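Local coordinates for protein trehalose-6-phosphate phosphatase (PDB 5DXI) that is a trehalose-6-phosphate phosphatase domain of the HAD superfamily, holding a magnesium ion and beryllium trifluoride beside a bound glycan, at residues V84-D96 against E183-R197. Numbering follows the deposited sequence.
Sequences VGLSAEHGCFMKD and EVRPKFVNKGEIVKR. With GLC (alpha-D-glucopyranose), chain C; BEF (beryllium trifluoride ion), chain F.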
loop_
_atom_site.group_PDB
_atom_site.type_symbol
_atom_site.label_atom_id
_atom_site.label_comp_id
_atom_site.label_asym_id
_atom_site.label_seq_id
_atom_site.Cartn_x
_atom_site.Cartn_y
_atom_site.Cartn_z
ATOM N N VAL A 84 2.514 -4.568 14.577
ATOM C CA VAL A 84 2.870 -4.133 13.220
ATOM C C VAL A 84 2.980 -2.620 13.097
ATOM O O VAL A 84 2.353 -1.867 13.856
ATOM C CB VAL A 84 1.841 -4.621 12.169
ATOM C CG1 VAL A 84 1.724 -6.131 12.188
ATOM C CG2 VAL A 84 0.479 -3.982 12.393
ATOM N N GLY A 85 3.803 -2.180 12.155
ATOM C CA GLY A 85 3.895 -0.772 11.824
ATOM C C GLY A 85 2.673 -0.308 11.062
ATOM O O GLY A 85 2.020 -1.097 10.379
ATOM N N LEU A 86 2.362 0.978 11.177
ATOM C CA LEU A 86 1.204 1.543 10.489
ATOM C C LEU A 86 1.604 2.759 9.664
ATOM O O LEU A 86 2.396 3.589 10.106
ATOM C CB LEU A 86 0.117 1.944 11.494
ATOM C CG LEU A 86 -0.411 0.823 12.378
ATOM C CD1 LEU A 86 -1.407 1.374 13.392
ATOM C CD2 LEU A 86 -1.045 -0.262 11.530
ATOM N N SER A 87 1.061 2.856 8.461
ATOM C CA SER A 87 1.200 4.056 7.661
ATOM C C SER A 87 -0.153 4.367 7.051
ATOM O O SER A 87 -0.791 3.487 6.477
ATOM C CB SER A 87 2.272 3.889 6.574
ATOM O OG SER A 87 2.343 5.050 5.777
ATOM N N ALA A 88 -0.574 5.621 7.170
ATOM C CA ALA A 88 -1.926 6.023 6.838
ATOM C C ALA A 88 -1.944 7.082 5.743
ATOM O O ALA A 88 -0.958 7.801 5.551
ATOM C CB ALA A 88 -2.662 6.554 8.131
ATOM N N GLU A 89 -3.064 7.150 5.027
ATOM C CA GLU A 89 -3.359 8.163 4.003
ATOM C C GLU A 89 -2.303 8.253 2.896
ATOM O O GLU A 89 -1.874 9.347 2.520
ATOM C CB GLU A 89 -3.556 9.551 4.654
ATOM C CG GLU A 89 -4.585 9.537 5.779
ATOM C CD GLU A 89 -5.166 10.905 6.167
ATOM O OE1 GLU A 89 -5.107 11.871 5.381
ATOM O OE2 GLU A 89 -5.732 10.989 7.269
ATOM N N HIS A 90 -1.914 7.091 2.376
ATOM C CA HIS A 90 -1.027 6.983 1.229
ATOM C C HIS A 90 0.297 7.697 1.501
ATOM O O HIS A 90 0.766 8.438 0.658
ATOM C CB HIS A 90 -1.675 7.559 -0.044
ATOM C CG HIS A 90 -3.020 6.977 -0.367
ATOM N ND1 HIS A 90 -3.176 5.765 -1.008
ATOM C CD2 HIS A 90 -4.269 7.453 -0.154
ATOM C CE1 HIS A 90 -4.467 5.517 -1.170
ATOM N NE2 HIS A 90 -5.151 6.527 -0.659
ATOM N N GLY A 91 0.880 7.484 2.681
ATOM C CA GLY A 91 2.200 8.022 2.981
ATOM C C GLY A 91 2.251 9.291 3.828
ATOM O O GLY A 91 3.334 9.826 4.074
ATOM N N CYS A 92 1.099 9.774 4.289
ATOM C CA CYS A 92 1.093 11.000 5.083
ATOM C C CYS A 92 1.505 10.775 6.533
ATOM O O CYS A 92 2.062 11.680 7.170
ATOM C CB CYS A 92 -0.284 11.663 5.032
ATOM S SG CYS A 92 -0.697 12.268 3.368
ATOM N N PHE A 93 1.265 9.571 7.051
ATOM C CA PHE A 93 1.527 9.288 8.470
ATOM C C PHE A 93 2.254 7.970 8.651
ATOM O O PHE A 93 2.038 7.049 7.880
ATOM C CB PHE A 93 0.221 9.243 9.286
ATOM C CG PHE A 93 -0.566 10.522 9.255
ATOM C CD1 PHE A 93 -1.476 10.768 8.242
ATOM C CD2 PHE A 93 -0.391 11.480 10.240
ATOM C CE1 PHE A 93 -2.191 11.951 8.214
ATOM C CE2 PHE A 93 -1.104 12.664 10.217
ATOM C CZ PHE A 93 -2.008 12.900 9.212
ATOM N N MET A 94 3.108 7.888 9.671
ATOM C CA MET A 94 3.805 6.646 10.031
ATOM C C MET A 94 3.743 6.414 11.528
ATOM O O MET A 94 3.834 7.365 12.301
ATOM C CB MET A 94 5.281 6.685 9.626
ATOM C CG MET A 94 5.565 6.515 8.186
ATOM S SD MET A 94 7.352 6.520 7.886
ATOM C CE MET A 94 7.839 4.876 8.388
ATOM N N LYS A 95 3.636 5.160 11.951
ATOM C CA LYS A 95 3.772 4.880 13.372
ATOM C C LYS A 95 4.564 3.593 13.600
ATOM O O LYS A 95 4.117 2.495 13.246
ATOM C CB LYS A 95 2.400 4.810 14.068
ATOM C CG LYS A 95 2.542 4.726 15.603
ATOM C CD LYS A 95 1.215 4.723 16.348
ATOM C CE LYS A 95 0.530 3.378 16.239
ATOM N NZ LYS A 95 -0.399 3.120 17.380
ATOM N N ASP A 96 5.748 3.750 14.182
ATOM C CA ASP A 96 6.617 2.628 14.515
ATOM C C ASP A 96 5.945 1.652 15.469
ATOM O O ASP A 96 5.054 2.029 16.243
ATOM C CB ASP A 96 7.924 3.122 15.131
ATOM C CG ASP A 96 8.938 3.534 14.085
ATOM O OD1 ASP A 96 9.385 2.645 13.333
ATOM O OD2 ASP A 96 9.308 4.733 14.029
ATOM N N GLU A 183 -8.738 9.899 -5.401
ATOM C CA GLU A 183 -8.118 10.351 -4.177
ATOM C C GLU A 183 -7.171 11.467 -4.515
ATOM O O GLU A 183 -6.560 11.442 -5.542
ATOM C CB GLU A 183 -7.380 9.205 -3.466
ATOM C CG GLU A 183 -8.256 8.029 -3.045
ATOM C CD GLU A 183 -7.879 7.428 -1.710
ATOM O OE1 GLU A 183 -7.385 8.133 -0.852
ATOM O OE2 GLU A 183 -8.098 6.244 -1.510
ATOM N N VAL A 184 -7.079 12.452 -3.646
ATOM C CA VAL A 184 -6.145 13.559 -3.808
ATOM C C VAL A 184 -5.273 13.722 -2.566
ATOM O O VAL A 184 -5.768 13.745 -1.440
ATOM C CB VAL A 184 -6.881 14.883 -4.088
ATOM C CG1 VAL A 184 -5.886 16.023 -4.217
ATOM C CG2 VAL A 184 -7.718 14.767 -5.367
ATOM N N ARG A 185 -3.967 13.815 -2.771
ATOM C CA ARG A 185 -3.061 14.001 -1.659
ATOM C C ARG A 185 -1.787 14.674 -2.173
ATOM O O ARG A 185 -1.557 14.683 -3.382
ATOM C CB ARG A 185 -2.773 12.657 -0.990
ATOM C CG ARG A 185 -2.084 11.697 -1.888
ATOM C CD ARG A 185 -0.832 11.116 -1.258
ATOM N NE ARG A 185 -0.379 10.002 -2.082
ATOM C CZ ARG A 185 0.258 10.146 -3.235
ATOM N NH1 ARG A 185 0.567 11.360 -3.681
ATOM N NH2 ARG A 185 0.610 9.079 -3.931
ATOM N N PRO A 186 -0.976 15.254 -1.258
ATOM C CA PRO A 186 0.265 15.932 -1.648
ATOM C C PRO A 186 1.130 15.006 -2.461
ATOM O O PRO A 186 1.168 13.805 -2.183
ATOM C CB PRO A 186 0.933 16.268 -0.310
ATOM C CG PRO A 186 -0.199 16.354 0.662
ATOM C CD PRO A 186 -1.182 15.299 0.204
ATOM N N LYS A 187 1.778 15.553 -3.481
ATOM C CA LYS A 187 2.527 14.739 -4.409
ATOM C C LYS A 187 3.795 14.187 -3.771
ATOM O O LYS A 187 4.267 13.113 -4.149
ATOM C CB LYS A 187 2.854 15.538 -5.676
ATOM C CG LYS A 187 3.384 14.674 -6.804
ATOM C CD LYS A 187 3.185 15.317 -8.179
ATOM C CE LYS A 187 4.217 16.383 -8.455
ATOM N NZ LYS A 187 5.564 15.776 -8.642
ATOM N N PHE A 188 4.355 14.907 -2.807
ATOM C CA PHE A 188 5.674 14.531 -2.313
ATOM C C PHE A 188 5.636 13.672 -1.048
ATOM O O PHE A 188 6.678 13.395 -0.456
ATOM C CB PHE A 188 6.515 15.795 -2.090
ATOM C CG PHE A 188 6.741 16.573 -3.357
ATOM C CD1 PHE A 188 7.590 16.085 -4.340
ATOM C CD2 PHE A 188 6.081 17.770 -3.584
ATOM C CE1 PHE A 188 7.787 16.786 -5.522
ATOM C CE2 PHE A 188 6.271 18.472 -4.762
ATOM C CZ PHE A 188 7.125 17.978 -5.732
ATOM N N VAL A 189 4.435 13.260 -0.644
ATOM C CA VAL A 189 4.257 12.114 0.256
ATOM C C VAL A 189 3.541 11.001 -0.531
ATOM O O VAL A 189 2.619 11.284 -1.299
ATOM C CB VAL A 189 3.448 12.463 1.530
ATOM C CG1 VAL A 189 4.265 13.334 2.496
ATOM C CG2 VAL A 189 2.120 13.119 1.179
ATOM N N ASN A 190 3.986 9.757 -0.364
ATOM C CA ASN A 190 3.372 8.610 -1.037
ATOM C C ASN A 190 3.913 7.298 -0.468
ATOM O O ASN A 190 4.882 7.305 0.299
ATOM C CB ASN A 190 3.612 8.655 -2.547
ATOM C CG ASN A 190 5.091 8.687 -2.896
ATOM O OD1 ASN A 190 5.782 7.659 -2.842
ATOM N ND2 ASN A 190 5.582 9.870 -3.289
ATOM N N LYS A 191 3.288 6.181 -0.838
ATOM C CA LYS A 191 3.665 4.881 -0.282
ATOM C C LYS A 191 5.105 4.500 -0.667
ATOM O O LYS A 191 5.754 3.736 0.040
ATOM C CB LYS A 191 2.686 3.793 -0.733
ATOM C CG LYS A 191 1.258 3.916 -0.172
ATOM C CD LYS A 191 0.486 2.596 -0.329
ATOM C CE LYS A 191 -0.919 2.640 0.331
ATOM N NZ LYS A 191 -1.605 1.305 0.155
ATOM N N GLY A 192 5.596 5.026 -1.786
ATOM C CA GLY A 192 6.966 4.779 -2.204
ATOM C C GLY A 192 7.995 5.384 -1.250
ATOM O O GLY A 192 9.033 4.774 -0.985
ATOM N N GLU A 193 7.696 6.571 -0.717
ATOM C CA GLU A 193 8.547 7.206 0.290
ATOM C C GLU A 193 8.623 6.368 1.554
ATOM O O GLU A 193 9.690 6.212 2.159
ATOM C CB GLU A 193 8.012 8.589 0.671
ATOM C CG GLU A 193 8.538 9.722 -0.146
ATOM C CD GLU A 193 10.053 9.773 -0.147
ATOM O OE1 GLU A 193 10.671 9.825 0.950
ATOM O OE2 GLU A 193 10.606 9.744 -1.257
ATOM N N ILE A 194 7.464 5.864 1.966
ATOM C CA ILE A 194 7.369 5.021 3.155
ATOM C C ILE A 194 8.268 3.796 2.993
ATOM O O ILE A 194 9.029 3.442 3.899
ATOM C CB ILE A 194 5.900 4.558 3.430
ATOM C CG1 ILE A 194 4.957 5.757 3.537
ATOM C CG2 ILE A 194 5.806 3.720 4.702
ATOM C CD1 ILE A 194 5.284 6.695 4.694
ATOM N N VAL A 195 8.164 3.148 1.836
ATOM C CA VAL A 195 8.930 1.946 1.582
ATOM C C VAL A 195 10.440 2.255 1.614
ATOM O O VAL A 195 11.223 1.507 2.207
ATOM C CB VAL A 195 8.536 1.316 0.237
ATOM C CG1 VAL A 195 9.547 0.270 -0.158
ATOM C CG2 VAL A 195 7.129 0.709 0.354
ATOM N N LYS A 196 10.832 3.376 1.013
ATOM C CA LYS A 196 12.235 3.819 1.069
ATOM C C LYS A 196 12.696 4.029 2.520
ATOM O O LYS A 196 13.793 3.609 2.897
ATOM C CB LYS A 196 12.426 5.103 0.249
ATOM C CG LYS A 196 13.832 5.691 0.288
ATOM C CD LYS A 196 14.021 6.758 -0.806
ATOM C CE LYS A 196 13.295 8.059 -0.475
ATOM N NZ LYS A 196 13.324 9.045 -1.605
ATOM N N ARG A 197 11.854 4.657 3.336
ATOM C CA ARG A 197 12.219 4.927 4.723
ATOM C C ARG A 197 12.331 3.662 5.563
ATOM O O ARG A 197 13.033 3.648 6.580
ATOM C CB ARG A 197 11.216 5.882 5.366
ATOM C CG ARG A 197 11.371 7.317 4.890
ATOM C CD ARG A 197 10.234 8.159 5.426
ATOM N NE ARG A 197 10.263 9.521 4.903
ATOM C CZ ARG A 197 10.276 10.595 5.685
ATOM N NH1 ARG A 197 10.260 10.445 7.000
ATOM N NH2 ARG A 197 10.298 11.810 5.158
HETATM C C1 GLC C . -10.712 2.059 1.040
HETATM C C2 GLC C . -10.952 3.358 1.798
HETATM C C3 GLC C . -10.106 4.475 1.176
HETATM C C4 GLC C . -8.646 4.056 1.176
HETATM C C5 GLC C . -8.510 2.740 0.416
HETATM C C6 GLC C . -7.080 2.241 0.507
HETATM O O1 GLC C . -11.197 2.174 -0.297
HETATM O O2 GLC C . -12.338 3.680 1.731
HETATM O O3 GLC C . -10.240 5.666 1.938
HETATM O O4 GLC C . -7.830 5.063 0.543
HETATM O O5 GLC C . -9.322 1.734 0.999
HETATM O O6 GLC C . -6.792 1.900 1.869
HETATM BE BE BEF F . -4.185 -0.411 0.771
HETATM F F1 BEF F . -4.305 1.319 0.422
HETATM F F2 BEF F . -5.806 -0.628 0.106
HETATM F F3 BEF F . -4.905 -0.294 2.381
HETATM O O HOH W 1 5.540 9.903 2.339
#
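E183 and H90 meet at the junction of two parts of this HAD-type phosphatase, where strand 181-186 of the four-stranded antiparallel sheet leads through a short loop into helix 191-199, packed against the turn of the hairpin formed by strands 85-88 and 93-95. One strand-loop-helix connection thus supplies two ligand pockets, E183 to the glycan and K191 to beryllium trifluoride. The carboxylate stands nearly square to the imidazole, planes 77° apart, and OE1 of E183 takes a weak hydrogen bond from NE2 of H90 at 2.8 Å; OE1 also forms a salt bridge with K136, and T236 holds the other ring nitrogen. NE2 also donates weakly to O4 of alpha-D-glucopyranose (3.3 Å). Next, a bend in R185 (chi2 128°) sets NE 3.4 Å from CB of H90, which lies in the guanidinium plane at its edge. V189 sets CG2 3.7 Å from SG of C92. At N190, the N-cap, CA makes a CH...O contact of 3.1 Å with O of H90, and a water joins its N to O of G91, whose backbone angles by themselves call for glycine. K191 runs extended past H90, and its NZ donates to F1 of beryllium trifluoride at 2.7 Å. I194 lays CD1 3.5 Å from CG of M94 and CG1 against CA of G91, beside S87, whose OG bonds F93 O at 2.9 Å.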